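Local atomic coordinates of adenylation domain (Streptomyces sp., PDB entry 5N9X), a protein that is an adenylation domain of the ANL superfamily of AMP-binding enzymes and binds ATP and threonine. Residues S45-L49 against A221-A226. Numbering follows the deposited sequence.
Sequences SYGLL and ALSTGA
The glycine-containing turn that leads from helix 213-222 into strand 227-230 receives the side chain of Tyr46, from the first turn of helix 46-62. Tyr46 OH donates to Ala226 O at 2.6 Å, meeting a lone pair in the plane of that carbonyl at a C=O...donor angle of 138°. Tyrosine suits the place because its side chain is long enough to bridge the 7.7 Å from Tyr46 CA to Gly225 CA and sets a hydroxyl donor among the backbone atoms of the turn. Carbonyl oxygens gather near the ring plane at its edge, among them Leu222 O, 3.6 Å from Tyr46 CE1. Gly225 has a positive phi of 90°, readily taken by glycine, which has no CB to crowd the carbonyl O of Thr224; its CA approaches Tyr46 CZ to 3.4 Å. With CG anti to its carbonyl carbon (chi1 -73°), Leu222 turns its end towards the tyrosine, CD2 lying 4.0 Å from Tyr46 CE1. The branched apolar ends of Leu222 and Leu49 pack together next to the ring, as suits a buried place. Ser45 is the N-cap of helix 46-62: its short side chain lets OG accept from Leu48 N at 3.0 Å, satisfying a first-turn N-H. Arg34 NE binds Gly225 O, a second tie on the turn. Tyr46, Leu49 and Leu222 all touch Ala36 of strand 35-39, Phe24 of helix 20-30 packs against Tyr46 and Leu49, and helix 79-90 meets Leu49.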
# COMPACT_ATOMS: atom_id res chain seq x y z
N SER A 45 -5.17 -19.57 17.86
CA SER A 45 -6.61 -19.35 17.91
C SER A 45 -6.96 -17.91 18.25
O SER A 45 -6.23 -17.24 18.99
CB SER A 45 -7.24 -20.29 18.95
OG SER A 45 -7.12 -19.75 20.24
N TYR A 46 -8.09 -17.46 17.72
CA TYR A 46 -8.66 -16.17 18.07
C TYR A 46 -8.71 -15.98 19.59
O TYR A 46 -8.15 -15.02 20.11
CB TYR A 46 -10.05 -16.03 17.46
CG TYR A 46 -10.04 -15.42 16.08
CD1 TYR A 46 -10.09 -14.03 15.91
CD2 TYR A 46 -9.97 -16.22 14.95
CE1 TYR A 46 -10.08 -13.48 14.64
CE2 TYR A 46 -9.96 -15.69 13.69
CZ TYR A 46 -10.02 -14.32 13.53
OH TYR A 46 -10.01 -13.79 12.26
N GLY A 47 -9.34 -16.93 20.28
CA GLY A 47 -9.38 -16.94 21.74
C GLY A 47 -8.05 -16.67 22.44
O GLY A 47 -8.01 -15.86 23.38
N LEU A 48 -6.98 -17.32 22.00
CA LEU A 48 -5.68 -17.15 22.66
C LEU A 48 -4.98 -15.84 22.26
O LEU A 48 -4.36 -15.18 23.10
CB LEU A 48 -4.76 -18.36 22.39
CG LEU A 48 -3.30 -18.25 22.87
CD1 LEU A 48 -3.13 -18.31 24.40
CD2 LEU A 48 -2.41 -19.32 22.17
N LEU A 49 -5.10 -15.46 20.99
CA LEU A 49 -4.66 -14.13 20.55
C LEU A 49 -5.36 -13.03 21.37
O LEU A 49 -4.71 -12.08 21.84
CB LEU A 49 -4.91 -13.95 19.04
CG LEU A 49 -4.40 -12.65 18.38
CD1 LEU A 49 -2.97 -12.26 18.85
CD2 LEU A 49 -4.48 -12.69 16.86
N ALA A 221 -8.75 -10.32 7.53
CA ALA A 221 -8.80 -11.59 8.24
C ALA A 221 -9.41 -11.51 9.64
O ALA A 221 -10.35 -12.22 9.96
CB ALA A 221 -7.41 -12.18 8.34
N LEU A 222 -8.84 -10.65 10.47
CA LEU A 222 -9.16 -10.63 11.89
C LEU A 222 -10.55 -10.07 12.22
O LEU A 222 -11.07 -10.29 13.32
CB LEU A 222 -8.08 -9.83 12.63
CG LEU A 222 -6.68 -10.44 12.83
CD1 LEU A 222 -5.93 -9.64 13.88
CD2 LEU A 222 -6.71 -11.95 13.18
N SER A 223 -11.15 -9.32 11.29
CA SER A 223 -12.51 -8.80 11.48
C SER A 223 -13.63 -9.79 11.15
O SER A 223 -14.80 -9.57 11.48
CB SER A 223 -12.70 -7.54 10.64
OG SER A 223 -13.11 -7.85 9.32
N THR A 224 -13.28 -10.89 10.50
CA THR A 224 -14.31 -11.81 10.01
C THR A 224 -14.20 -13.21 10.57
O THR A 224 -15.04 -14.05 10.28
CB THR A 224 -14.28 -11.92 8.48
OG1 THR A 224 -13.00 -12.43 8.08
CG2 THR A 224 -14.52 -10.55 7.85
N GLY A 225 -13.16 -13.46 11.36
CA GLY A 225 -12.93 -14.81 11.87
C GLY A 225 -12.04 -15.63 10.95
O GLY A 225 -11.72 -16.79 11.25
N ALA A 226 -11.66 -15.04 9.82
CA ALA A 226 -10.84 -15.71 8.84
C ALA A 226 -9.42 -15.91 9.37
O ALA A 226 -9.05 -15.40 10.43
CB ALA A 226 -10.80 -14.92 7.53